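Local coordinates for KaiC-like domain-containing protein (Pyrococcus horikoshii, PDB 2EKD), which is of unknown function but is probably a KaiC-like relative of the P-loop NTPases, found here as a six-chain assembly, at residues F[28-33]-F[55-59]; F[52-56]-F[80-84]; F[119-123]-F[153-157]; F[137-141]-F[170-175]. All coordinates share one frame; numbering follows the deposited sequence.

Contact 1 (F[28-33]-F[55-59])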
loop_
_atom_site.group_PDB
_atom_site.type_symbol
_atom_site.label_atom_id
_atom_site.label_comp_id
_atom_site.label_asym_id
_atom_site.label_seq_id
_atom_site.Cartn_x
_atom_site.Cartn_y
_atom_site.Cartn_z
ATOM N N ALA F 28 -1.003 6.271 -28.734
ATOM C CA ALA F 28 -0.930 4.965 -29.381
ATOM C C ALA F 28 -1.735 4.881 -30.677
ATOM O O ALA F 28 -1.474 4.029 -31.517
ATOM C CB ALA F 28 -1.393 3.877 -28.405
ATOM N N GLU F 29 -2.717 5.759 -30.841
ATOM C CA GLU F 29 -3.521 5.749 -32.054
ATOM C C GLU F 29 -2.637 5.939 -33.301
ATOM O O GLU F 29 -2.951 5.409 -34.376
ATOM C CB GLU F 29 -4.586 6.850 -31.998
ATOM C CG GLU F 29 -4.020 8.250 -31.830
ATOM C CD GLU F 29 -4.077 8.746 -30.391
ATOM O OE1 GLU F 29 -4.054 7.915 -29.456
ATOM O OE2 GLU F 29 -4.132 9.978 -30.194
ATOM N N LEU F 30 -1.540 6.687 -33.156
ATOM C CA LEU F 30 -0.627 6.930 -34.276
ATOM C C LEU F 30 -0.018 5.624 -34.787
ATOM O O LEU F 30 0.146 5.439 -35.994
ATOM C CB LEU F 30 0.509 7.884 -33.878
ATOM C CG LEU F 30 0.182 9.310 -33.430
ATOM C CD1 LEU F 30 1.480 10.108 -33.293
ATOM C CD2 LEU F 30 -0.732 9.978 -34.445
ATOM N N LEU F 31 0.314 4.724 -33.866
ATOM C CA LEU F 31 0.899 3.438 -34.235
ATOM C C LEU F 31 -0.165 2.570 -34.888
ATOM O O LEU F 31 0.126 1.782 -35.791
ATOM C CB LEU F 31 1.458 2.714 -33.007
ATOM C CG LEU F 31 2.103 1.362 -33.336
ATOM C CD1 LEU F 31 3.287 1.576 -34.291
ATOM C CD2 LEU F 31 2.567 0.676 -32.050
ATOM N N LEU F 32 -1.399 2.714 -34.416
ATOM C CA LEU F 32 -2.506 1.958 -34.975
ATOM C C LEU F 32 -2.731 2.411 -36.410
ATOM O O LEU F 32 -2.896 1.591 -37.309
ATOM C CB LEU F 32 -3.796 2.196 -34.189
ATOM C CG LEU F 32 -4.981 1.555 -34.925
ATOM C CD1 LEU F 32 -4.863 0.029 -34.817
ATOM C CD2 LEU F 32 -6.298 2.050 -34.350
ATOM N N TYR F 33 -2.757 3.725 -36.616
ATOM C CA TYR F 33 -2.969 4.271 -37.948
ATOM C C TYR F 33 -1.886 3.737 -38.876
ATOM O O TYR F 33 -2.160 3.348 -40.003
ATOM C CB TYR F 33 -2.897 5.800 -37.931
ATOM C CG TYR F 33 -3.255 6.415 -39.263
ATOM C CD1 TYR F 33 -4.585 6.505 -39.671
ATOM C CD2 TYR F 33 -2.264 6.865 -40.138
ATOM C CE1 TYR F 33 -4.925 7.023 -40.912
ATOM C CE2 TYR F 33 -2.593 7.386 -41.393
ATOM C CZ TYR F 33 -3.928 7.461 -41.771
ATOM O OH TYR F 33 -4.272 7.969 -43.004
ATOM N N PHE F 55 -10.052 5.631 -30.748
ATOM C CA PHE F 55 -8.808 5.793 -31.512
ATOM C C PHE F 55 -9.105 6.565 -32.792
ATOM O O PHE F 55 -8.365 7.471 -33.185
ATOM C CB PHE F 55 -8.206 4.430 -31.883
ATOM C CG PHE F 55 -7.311 3.842 -30.823
ATOM C CD1 PHE F 55 -7.761 3.677 -29.522
ATOM C CD2 PHE F 55 -6.021 3.429 -31.140
ATOM C CE1 PHE F 55 -6.940 3.105 -28.548
ATOM C CE2 PHE F 55 -5.194 2.858 -30.175
ATOM C CZ PHE F 55 -5.658 2.697 -28.875
ATOM N N TYR F 56 -10.203 6.190 -33.437
ATOM C CA TYR F 56 -10.649 6.820 -34.675
ATOM C C TYR F 56 -10.893 8.318 -34.495
ATOM O O TYR F 56 -10.411 9.133 -35.276
ATOM C CB TYR F 56 -11.939 6.139 -35.137
ATOM C CG TYR F 56 -12.638 6.804 -36.293
ATOM C CD1 TYR F 56 -12.259 6.544 -37.606
ATOM C CD2 TYR F 56 -13.709 7.669 -36.071
ATOM C CE1 TYR F 56 -12.932 7.119 -38.671
ATOM C CE2 TYR F 56 -14.388 8.256 -37.127
ATOM C CZ TYR F 56 -13.998 7.974 -38.428
ATOM O OH TYR F 56 -14.682 8.538 -39.480
ATOM N N THR F 57 -11.651 8.669 -33.462
ATOM C CA THR F 57 -11.976 10.065 -33.165
ATOM C C THR F 57 -10.742 10.934 -32.918
ATOM O O THR F 57 -10.665 12.062 -33.390
ATOM C CB THR F 57 -12.900 10.159 -31.921
ATOM O OG1 THR F 57 -14.159 9.541 -32.212
ATOM C CG2 THR F 57 -13.141 11.611 -31.536
ATOM N N ARG F 58 -9.781 10.411 -32.162
ATOM C CA ARG F 58 -8.568 11.160 -31.852
ATOM C C ARG F 58 -7.753 11.418 -33.108
ATOM O O ARG F 58 -7.188 12.497 -33.277
ATOM C CB ARG F 58 -7.722 10.399 -30.826
ATOM C CG ARG F 58 -7.637 11.084 -29.465
ATOM C CD ARG F 58 -7.773 10.100 -28.314
ATOM N NE ARG F 58 -6.852 8.966 -28.412
ATOM C CZ ARG F 58 -7.176 7.730 -28.035
ATOM N NH1 ARG F 58 -8.387 7.488 -27.544
ATOM N NH2 ARG F 58 -6.305 6.738 -28.145
ATOM N N LEU F 59 -7.697 10.420 -33.984
ATOM C CA LEU F 59 -6.959 10.539 -35.236
ATOM C C LEU F 59 -7.666 11.547 -36.140
ATOM O O LEU F 59 -7.023 12.363 -36.801
ATOM C CB LEU F 59 -6.877 9.176 -35.927
ATOM C CG LEU F 59 -5.932 8.182 -35.243
ATOM C CD1 LEU F 59 -6.114 6.785 -35.814
ATOM C CD2 LEU F 59 -4.495 8.653 -35.430
#
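The Arg58 guanidinium meets Glu29 OE1 at its edge, only 5° out of its own plane, while one of its faces looks toward Phe55 CA. Arg58 NH2 in turn stands 3.6 Å above the plane of the Phe55 ring, nearer the rim than the centre, in a cation-pi contact. The same ring is approached obliquely by Leu32 CD2, 3.5 Å from Phe55 CD2, and by the backbone of Ala28 and Glu29, with Glu29 CA 3.5 Å from Phe55 CD2. The polar core is a salt bridge: Arg58 NH2 donates to Glu29 OE1 at 2.9 Å, and Arg58 NE adds a weak, bent bond of 3.2 Å to the same Glu29 OE1. NH2 comes in from well above the carboxylate plane, and the carboxylate and guanidinium planes stand 69° apart, so the pairing is not the coplanar, two-toothed kind. Val174 of a neighbouring subunit packs on Arg58. A chi1 of 59° sets Glu29 CG between its backbone N and carbonyl carbon, and the aliphatic part of the chain then slides past Leu59, with Glu29 CG 3.7 Å from Leu59 CD2. Leu59 CD1 also reaches Tyr33 CB at 4.0 Å. The short helical segments cross almost perpendicularly, their axes 9.8 Å apart. Ala28 and Leu31 pack on strand 17-22, Leu32 rests on strand 114-119, and Leu59 continues onto helix 67-70.

Contact 2 (F[52-56]-F[80-84])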
loop_
_atom_site.group_PDB
_atom_site.type_symbol
_atom_site.label_atom_id
_atom_site.label_comp_id
_atom_site.label_asym_id
_atom_site.label_seq_id
_atom_site.Cartn_x
_atom_site.Cartn_y
_atom_site.Cartn_z
ATOM N N TYR F 52 -12.181 1.274 -30.596
ATOM C CA TYR F 52 -11.809 1.657 -31.954
ATOM C C TYR F 52 -12.362 3.049 -32.254
ATOM O O TYR F 52 -11.670 3.895 -32.825
ATOM C CB TYR F 52 -12.335 0.626 -32.958
ATOM C CG TYR F 52 -11.776 0.782 -34.359
ATOM C CD1 TYR F 52 -10.454 1.176 -34.564
ATOM C CD2 TYR F 52 -12.554 0.473 -35.480
ATOM C CE1 TYR F 52 -9.916 1.253 -35.847
ATOM C CE2 TYR F 52 -12.026 0.547 -36.772
ATOM C CZ TYR F 52 -10.704 0.933 -36.946
ATOM O OH TYR F 52 -10.158 0.966 -38.208
ATOM N N TYR F 53 -13.602 3.294 -31.844
ATOM C CA TYR F 53 -14.219 4.602 -32.036
ATOM C C TYR F 53 -13.354 5.699 -31.393
ATOM O O TYR F 53 -13.163 6.767 -31.979
ATOM C CB TYR F 53 -15.623 4.627 -31.414
ATOM C CG TYR F 53 -16.223 6.017 -31.335
ATOM C CD1 TYR F 53 -16.723 6.654 -32.473
ATOM C CD2 TYR F 53 -16.239 6.721 -30.127
ATOM C CE1 TYR F 53 -17.219 7.958 -32.414
ATOM C CE2 TYR F 53 -16.731 8.027 -30.057
ATOM C CZ TYR F 53 -17.214 8.640 -31.204
ATOM O OH TYR F 53 -17.639 9.952 -31.148
ATOM N N GLU F 54 -12.835 5.437 -30.191
ATOM C CA GLU F 54 -11.998 6.419 -29.490
ATOM C C GLU F 54 -10.692 6.687 -30.243
ATOM O O GLU F 54 -10.270 7.839 -30.364
ATOM C CB GLU F 54 -11.693 5.948 -28.060
ATOM C CG GLU F 54 -12.932 5.527 -27.272
ATOM C CD GLU F 54 -12.631 5.106 -25.836
ATOM O OE1 GLU F 54 -11.563 4.514 -25.583
ATOM O OE2 GLU F 54 -13.482 5.356 -24.955
ATOM N N PHE F 55 -10.052 5.631 -30.748
ATOM C CA PHE F 55 -8.808 5.793 -31.512
ATOM C C PHE F 55 -9.105 6.565 -32.792
ATOM O O PHE F 55 -8.365 7.471 -33.185
ATOM C CB PHE F 55 -8.206 4.430 -31.883
ATOM C CG PHE F 55 -7.311 3.842 -30.823
ATOM C CD1 PHE F 55 -7.761 3.677 -29.522
ATOM C CD2 PHE F 55 -6.021 3.429 -31.140
ATOM C CE1 PHE F 55 -6.940 3.105 -28.548
ATOM C CE2 PHE F 55 -5.194 2.858 -30.175
ATOM C CZ PHE F 55 -5.658 2.697 -28.875
ATOM N N TYR F 56 -10.203 6.190 -33.437
ATOM C CA TYR F 56 -10.649 6.820 -34.675
ATOM C C TYR F 56 -10.893 8.318 -34.495
ATOM O O TYR F 56 -10.411 9.133 -35.276
ATOM C CB TYR F 56 -11.939 6.139 -35.137
ATOM C CG TYR F 56 -12.638 6.804 -36.293
ATOM C CD1 TYR F 56 -12.259 6.544 -37.606
ATOM C CD2 TYR F 56 -13.709 7.669 -36.071
ATOM C CE1 TYR F 56 -12.932 7.119 -38.671
ATOM C CE2 TYR F 56 -14.388 8.256 -37.127
ATOM C CZ TYR F 56 -13.998 7.974 -38.428
ATOM O OH TYR F 56 -14.682 8.538 -39.480
ATOM N N THR F 80 -21.202 0.309 -28.724
ATOM C CA THR F 80 -22.351 0.946 -29.360
ATOM C C THR F 80 -21.957 1.734 -30.615
ATOM O O THR F 80 -22.791 1.987 -31.488
ATOM C CB THR F 80 -23.043 1.908 -28.351
ATOM O OG1 THR F 80 -23.950 1.158 -27.534
ATOM C CG2 THR F 80 -23.784 3.034 -29.066
ATOM N N LYS F 81 -20.687 2.122 -30.696
ATOM C CA LYS F 81 -20.197 2.895 -31.831
ATOM C C LYS F 81 -19.626 2.052 -32.961
ATOM O O LYS F 81 -18.579 1.416 -32.817
ATOM C CB LYS F 81 -19.141 3.903 -31.374
ATOM C CG LYS F 81 -19.692 5.099 -30.623
ATOM C CD LYS F 81 -20.083 4.756 -29.206
ATOM C CE LYS F 81 -20.642 5.980 -28.502
ATOM N NZ LYS F 81 -19.731 7.151 -28.643
ATOM N N ASP F 82 -20.316 2.075 -34.094
ATOM C CA ASP F 82 -19.904 1.326 -35.271
ATOM C C ASP F 82 -18.913 2.084 -36.153
ATOM O O ASP F 82 -19.261 3.091 -36.776
ATOM C CB ASP F 82 -21.133 0.952 -36.099
ATOM C CG ASP F 82 -21.719 -0.385 -35.705
ATOM O OD1 ASP F 82 -21.648 -0.747 -34.511
ATOM O OD2 ASP F 82 -22.263 -1.073 -36.594
ATOM N N ILE F 83 -17.678 1.593 -36.197
ATOM C CA ILE F 83 -16.632 2.181 -37.026
ATOM C C ILE F 83 -16.031 1.043 -37.842
ATOM O O ILE F 83 -15.679 -0.002 -37.291
ATOM C CB ILE F 83 -15.520 2.831 -36.180
ATOM C CG1 ILE F 83 -16.093 3.995 -35.364
ATOM C CG2 ILE F 83 -14.396 3.324 -37.090
ATOM C CD1 ILE F 83 -16.602 5.158 -36.213
ATOM N N GLY F 84 -15.929 1.244 -39.153
ATOM C CA GLY F 84 -15.385 0.216 -40.020
ATOM C C GLY F 84 -16.466 -0.740 -40.491
ATOM O O GLY F 84 -17.637 -0.545 -40.191
#
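Ile83 is pressed among three tyrosines of helix 51-61, and its packing on the buried Tyr52 and Tyr56 forms the inner side of the contact. Its CD1 sits over one face of the Tyr56 ring, 4.1 Å from the centroid of that ring and 24° off its normal, a CH-pi contact. Its CG2 touches the Tyr52 ring, with Ile83 CG2 3.7 Å from Tyr52 CE2, while its carbonyl lies at the edge of that ring, Ile83 O being 3.6 Å from Tyr52 CD2. Its CG1 comes in the plane of the Tyr53 ring, at the edge, 4.0 Å from Tyr53 CD1. With CG1 beside the backbone N and CG2 anti to it (chi1 -63°), the branches fan out to different rings. The outer, more solvent-accessible side is Lys81 laid across the partly exposed Tyr53: Lys81 CG is 3.8 Å from the Tyr53 ring centroid, over the face, and the bent chain brings Lys81 NZ to 3.4 Å from Tyr53 CE2, an off-centre cation-pi contact. An alanine in place of Tyr53 would probably leave the lysine chain without its aromatic platform and open a gap beside Ile83 CG1. Lys81 NZ has a firmer partner in Asn142 of a neighbouring subunit, and the hydroxyls of Tyr52 and Tyr56 bond to Leu69 and Glu70. With no hydrogen bond between the segments, the loop is held by apolar packing on ring faces and edges and by one cation-pi contact, whose ammonium group reaches the subunit interface.

Contact 3 (F[119-123]-F[153-157])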
loop_
_atom_site.group_PDB
_atom_site.type_symbol
_atom_site.label_atom_id
_atom_site.label_comp_id
_atom_site.label_asym_id
_atom_site.label_seq_id
_atom_site.Cartn_x
_atom_site.Cartn_y
_atom_site.Cartn_z
ATOM N N LEU F 119 -8.082 -3.995 -29.749
ATOM C CA LEU F 119 -8.109 -2.794 -28.928
ATOM C C LEU F 119 -9.064 -2.860 -27.734
ATOM O O LEU F 119 -10.146 -3.449 -27.812
ATOM C CB LEU F 119 -8.484 -1.592 -29.802
ATOM C CG LEU F 119 -7.802 -1.444 -31.173
ATOM C CD1 LEU F 119 -8.397 -0.244 -31.910
ATOM C CD2 LEU F 119 -6.299 -1.273 -31.004
ATOM N N GLY F 120 -8.639 -2.252 -26.628
ATOM C CA GLY F 120 -9.457 -2.190 -25.432
ATOM C C GLY F 120 -9.417 -3.306 -24.407
ATOM O O GLY F 120 -10.277 -3.333 -23.521
ATOM N N LEU F 121 -8.443 -4.211 -24.488
ATOM C CA LEU F 121 -8.378 -5.319 -23.525
ATOM C C LEU F 121 -8.302 -4.882 -22.055
ATOM O O LEU F 121 -8.902 -5.524 -21.178
ATOM C CB LEU F 121 -7.185 -6.229 -23.819
ATOM C CG LEU F 121 -7.241 -7.567 -23.069
ATOM C CD1 LEU F 121 -8.302 -8.435 -23.722
ATOM C CD2 LEU F 121 -5.894 -8.276 -23.097
ATOM N N HIS F 122 -7.556 -3.813 -21.780
ATOM C CA HIS F 122 -7.421 -3.321 -20.407
ATOM C C HIS F 122 -8.772 -2.981 -19.767
ATOM O O HIS F 122 -8.911 -3.030 -18.543
ATOM C CB HIS F 122 -6.511 -2.093 -20.357
ATOM C CG HIS F 122 -6.903 -1.006 -21.307
ATOM N ND1 HIS F 122 -6.473 -0.971 -22.616
ATOM C CD2 HIS F 122 -7.712 0.069 -21.148
ATOM C CE1 HIS F 122 -6.998 0.078 -23.221
ATOM N NE2 HIS F 122 -7.754 0.725 -22.353
ATOM N N LYS F 123 -9.767 -2.647 -20.586
ATOM C CA LYS F 123 -11.094 -2.323 -20.059
ATOM C C LYS F 123 -11.754 -3.560 -19.449
ATOM O O LYS F 123 -12.347 -3.484 -18.371
ATOM C CB LYS F 123 -11.990 -1.741 -21.161
ATOM C CG LYS F 123 -11.569 -0.356 -21.626
ATOM C CD LYS F 123 -12.409 0.121 -22.802
ATOM C CE LYS F 123 -11.928 1.484 -23.305
ATOM N NZ LYS F 123 -12.796 2.038 -24.391
ATOM N N TYR F 153 -2.183 -6.702 -29.492
ATOM C CA TYR F 153 -3.062 -6.246 -28.418
ATOM C C TYR F 153 -2.571 -4.923 -27.844
ATOM O O TYR F 153 -1.561 -4.886 -27.138
ATOM C CB TYR F 153 -3.131 -7.270 -27.287
ATOM C CG TYR F 153 -3.950 -8.509 -27.575
ATOM C CD1 TYR F 153 -3.472 -9.516 -28.419
ATOM C CD2 TYR F 153 -5.191 -8.690 -26.969
ATOM C CE1 TYR F 153 -4.212 -10.675 -28.641
ATOM C CE2 TYR F 153 -5.939 -9.839 -27.184
ATOM C CZ TYR F 153 -5.449 -10.828 -28.016
ATOM O OH TYR F 153 -6.204 -11.960 -28.213
ATOM N N PHE F 154 -3.277 -3.840 -28.166
ATOM C CA PHE F 154 -2.934 -2.513 -27.661
ATOM C C PHE F 154 -3.521 -2.397 -26.261
ATOM O O PHE F 154 -4.741 -2.370 -26.101
ATOM C CB PHE F 154 -3.550 -1.419 -28.533
ATOM C CG PHE F 154 -2.803 -1.149 -29.807
ATOM C CD1 PHE F 154 -2.736 -2.109 -30.814
ATOM C CD2 PHE F 154 -2.199 0.085 -30.018
ATOM C CE1 PHE F 154 -2.080 -1.842 -32.015
ATOM C CE2 PHE F 154 -1.542 0.366 -31.216
ATOM C CZ PHE F 154 -1.483 -0.603 -32.218
ATOM N N VAL F 155 -2.667 -2.334 -25.248
ATOM C CA VAL F 155 -3.158 -2.221 -23.881
ATOM C C VAL F 155 -2.533 -1.050 -23.139
ATOM O O VAL F 155 -1.341 -0.772 -23.283
ATOM C CB VAL F 155 -2.877 -3.504 -23.061
ATOM C CG1 VAL F 155 -3.437 -4.735 -23.788
ATOM C CG2 VAL F 155 -1.379 -3.650 -22.819
ATOM N N ASN F 156 -3.356 -0.349 -22.367
ATOM C CA ASN F 156 -2.878 0.755 -21.557
ATOM C C ASN F 156 -2.288 0.049 -20.335
ATOM O O ASN F 156 -3.013 -0.389 -19.448
ATOM C CB ASN F 156 -4.031 1.665 -21.144
ATOM C CG ASN F 156 -3.559 2.881 -20.389
ATOM O OD1 ASN F 156 -2.740 2.770 -19.485
ATOM N ND2 ASN F 156 -4.083 4.052 -20.746
ATOM N N ARG F 157 -0.966 -0.073 -20.324
ATOM C CA ARG F 157 -0.219 -0.758 -19.272
ATOM C C ARG F 157 -0.543 -0.359 -17.830
ATOM O O ARG F 157 -0.787 -1.221 -16.991
ATOM C CB ARG F 157 1.283 -0.583 -19.517
ATOM C CG ARG F 157 2.156 -1.321 -18.517
ATOM C CD ARG F 157 3.602 -0.878 -18.606
ATOM N NE ARG F 157 4.486 -1.818 -17.926
ATOM C CZ ARG F 157 4.487 -2.036 -16.614
ATOM N NH1 ARG F 157 3.651 -1.377 -15.822
ATOM N NH2 ARG F 157 5.325 -2.927 -16.096
HETATM O O HOH W 1 -6.462 -0.426 -26.768
HETATM O O HOH W 2 -6.126 -4.765 -26.438
#
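His122 turns one ring face to the CB of Asn156. Its own CB starts beside the strand backbone, His122 CB being 4.0 Å from Asn156 O. A chi1 of 52° places CG between the backbone N and the carbonyl carbon, near Asn156 N and CB, which turns the ring toward the strand end, where His122 ND1 comes to 3.2 Å from Asn156 N. CD2, CE1 and the outermost NE2 all face the Asn156 methylene: Asn156 CB is 3.8 Å from the centroid of the His122 ring and 4° off the normal, a well-centred CH-pi contact. The opposite face looks onto Gly120 C. Replacing His122 by an alanine would probably leave the Asn156 methylene without this aromatic face and open a gap between it and the Gly120 backbone. Strands 114-119 and 149-156 are parallel neighbours in the sheet joined through helices 121-127 and 130-141, a beta-alpha-beta crossover of the kind on which the P-loop NTPase folds are built, and here the first strand gives way to helix just as the chains diverge. Two waters bridge the diverging backbones. One accepts from Gly120 N at 2.8 Å and donates to Phe154 O at 2.7 Å; the other accepts from Leu121 N at 3.1 Å and donates to Phe154 O at 2.8 Å. On the side of the sheet under helix 51-61, Leu119 runs alongside Phe154, Leu119 CD2 lying 3.7 Å from Phe154 CD1. The Asn156 ND2 amide bonds Glu173 of a neighbouring subunit, which also packs on His122.

Contact 4 (F[137-141]-F[170-175])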
loop_
_atom_site.group_PDB
_atom_site.type_symbol
_atom_site.label_atom_id
_atom_site.label_comp_id
_atom_site.label_asym_id
_atom_site.label_seq_id
_atom_site.Cartn_x
_atom_site.Cartn_y
_atom_site.Cartn_z
ATOM N N VAL F 137 -7.120 -13.415 -19.629
ATOM C CA VAL F 137 -5.794 -13.835 -20.041
ATOM C C VAL F 137 -5.864 -15.156 -20.822
ATOM O O VAL F 137 -5.174 -15.316 -21.827
ATOM C CB VAL F 137 -4.851 -13.990 -18.827
ATOM C CG1 VAL F 137 -3.494 -14.564 -19.276
ATOM C CG2 VAL F 137 -4.643 -12.633 -18.164
ATOM N N LYS F 138 -6.701 -16.091 -20.373
ATOM C CA LYS F 138 -6.837 -17.378 -21.064
ATOM C C LYS F 138 -7.327 -17.117 -22.479
ATOM O O LYS F 138 -6.928 -17.787 -23.425
ATOM C CB LYS F 138 -7.845 -18.299 -20.352
ATOM C CG LYS F 138 -7.496 -18.645 -18.916
ATOM C CD LYS F 138 -8.225 -19.905 -18.447
ATOM C CE LYS F 138 -9.735 -19.779 -18.563
ATOM N NZ LYS F 138 -10.412 -21.086 -18.320
HETATM N N MSE F 139 -8.204 -16.132 -22.607
HETATM C CA MSE F 139 -8.752 -15.752 -23.896
HETATM C C MSE F 139 -7.610 -15.340 -24.822
HETATM O O MSE F 139 -7.639 -15.614 -26.019
HETATM C CB MSE F 139 -9.760 -14.606 -23.703
HETATM C CG MSE F 139 -10.181 -13.881 -24.970
HETATM SE SE MSE F 139 -11.674 -12.854 -24.745
HETATM C CE MSE F 139 -11.383 -12.105 -23.152
ATOM N N VAL F 140 -6.593 -14.693 -24.267
ATOM C CA VAL F 140 -5.457 -14.278 -25.080
ATOM C C VAL F 140 -4.536 -15.460 -25.394
ATOM O O VAL F 140 -4.093 -15.619 -26.524
ATOM C CB VAL F 140 -4.625 -13.171 -24.386
ATOM C CG1 VAL F 140 -3.392 -12.844 -25.230
ATOM C CG2 VAL F 140 -5.480 -11.916 -24.187
ATOM N N SER F 141 -4.255 -16.303 -24.406
ATOM C CA SER F 141 -3.362 -17.425 -24.655
ATOM C C SER F 141 -3.954 -18.521 -25.539
ATOM O O SER F 141 -3.212 -19.269 -26.158
ATOM C CB SER F 141 -2.878 -18.027 -23.336
ATOM O OG SER F 141 -3.953 -18.539 -22.582
ATOM N N LEU F 170 1.032 -12.003 -15.942
ATOM C CA LEU F 170 0.495 -13.196 -16.573
ATOM C C LEU F 170 0.320 -12.940 -18.068
ATOM O O LEU F 170 0.617 -13.801 -18.890
ATOM C CB LEU F 170 -0.860 -13.570 -15.970
ATOM C CG LEU F 170 -0.972 -14.630 -14.878
ATOM C CD1 LEU F 170 -2.415 -15.123 -14.875
ATOM C CD2 LEU F 170 -0.032 -15.804 -15.136
ATOM N N LEU F 171 -0.174 -11.749 -18.400
ATOM C CA LEU F 171 -0.404 -11.352 -19.786
ATOM C C LEU F 171 0.901 -11.307 -20.577
ATOM O O LEU F 171 0.969 -11.796 -21.710
ATOM C CB LEU F 171 -1.054 -9.966 -19.838
ATOM C CG LEU F 171 -2.329 -9.753 -20.651
ATOM C CD1 LEU F 171 -2.590 -8.258 -20.745
ATOM C CD2 LEU F 171 -2.201 -10.360 -22.043
ATOM N N GLU F 172 1.929 -10.696 -19.990
ATOM C CA GLU F 172 3.220 -10.587 -20.656
ATOM C C GLU F 172 3.829 -11.971 -20.852
ATOM O O GLU F 172 4.601 -12.191 -21.784
ATOM C CB GLU F 172 4.175 -9.698 -19.845
ATOM C CG GLU F 172 3.652 -8.274 -19.616
ATOM C CD GLU F 172 4.722 -7.317 -19.105
ATOM O OE1 GLU F 172 5.521 -7.707 -18.228
ATOM O OE2 GLU F 172 4.758 -6.160 -19.571
ATOM N N GLU F 173 3.456 -12.904 -19.984
ATOM C CA GLU F 173 3.964 -14.267 -20.063
ATOM C C GLU F 173 3.410 -15.061 -21.255
ATOM O O GLU F 173 4.160 -15.729 -21.963
ATOM C CB GLU F 173 3.637 -15.027 -18.769
ATOM C CG GLU F 173 4.263 -16.418 -18.703
ATOM C CD GLU F 173 3.849 -17.219 -17.468
ATOM O OE1 GLU F 173 3.757 -16.644 -16.357
ATOM O OE2 GLU F 173 3.636 -18.443 -17.609
ATOM N N VAL F 174 2.098 -14.984 -21.475
ATOM C CA VAL F 174 1.463 -15.740 -22.546
ATOM C C VAL F 174 1.684 -15.249 -23.966
ATOM O O VAL F 174 1.516 -16.019 -24.915
ATOM C CB VAL F 174 -0.056 -15.873 -22.308
ATOM C CG1 VAL F 174 -0.310 -16.521 -20.949
ATOM C CG2 VAL F 174 -0.721 -14.511 -22.394
ATOM N N VAL F 175 2.052 -13.981 -24.135
ATOM C CA VAL F 175 2.280 -13.471 -25.478
ATOM C C VAL F 175 3.676 -13.847 -25.979
ATOM O O VAL F 175 4.549 -14.198 -25.180
ATOM C CB VAL F 175 2.086 -11.930 -25.542
ATOM C CG1 VAL F 175 0.670 -11.573 -25.079
ATOM C CG2 VAL F 175 3.139 -11.217 -24.691
#
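Val137 opens the contact by putting both methyl branches against the second helix. With CG1 anti to its backbone N (chi1 175°), Val137 CG1 is the branch that reaches along to Val174 CG1, 4.1 Å away, and it also lies 4.3 Å from Leu170 CB, while the other branch faces Leu171. One turn later comes Val140, whose CG1 touches three residues at nearly equal range: Leu171 CD2 at 4.2 Å from Val140 CG1, Val174 CG2 at 4.2 Å from the same atom, and Val175 CG1 at 4.3 Å from it. Ser141 closes the row with its methylene, Ser141 CB standing 3.7 Å from Val174 CB, the shortest approach across the two segments. Its hydroxyl does not turn to Val174 but hydrogen-bonds Glu54 of a neighbouring subunit. No hydrogen bond joins the two segments, and the seam is purely apolar. Leu121 of helix 121-127 packs on both Val140 and Leu171, and Thr17 of strand 17-22 touches Val140 and Val175. The segment axes run 9.6 Å apart and only 9° from parallel, so that Val137, Val140 and Ser141, spaced along little more than one turn, all meet the neighbouring helix and its end. Helices 130-141 and 165-174 lead into the parallel strands 149-156 and 177-182; such side-by-side crossover helices on one face of a parallel sheet are characteristic of alpha/beta folds of the P-loop NTPase kind.

Overall arrangement
Contact 3 lies nearest the chain centre, about 7 Å from it to the contact's own centre, and joins the other layers: its Phe154 meets Phe55 on the side of contact 1, whereas its Tyr153 and Leu121 meet Val140 of contact 4 on the other. Contacts 1 and 2 share helix 51-61, which has helix 29-37 on one flank and the 80-84 loop on the other. Contacts 1, 3 and 4 are buried, yet the first encloses a salt bridge, the third two bridging waters and the fourth only aliphatic groups; contact 2 is partly exposed, with tyrosine rings meeting an isoleucine and a lysine. Contacts 2 and 4, centres about 25 Å apart, do not touch within the chain, but Glu54 and Ser141 pair between subunits.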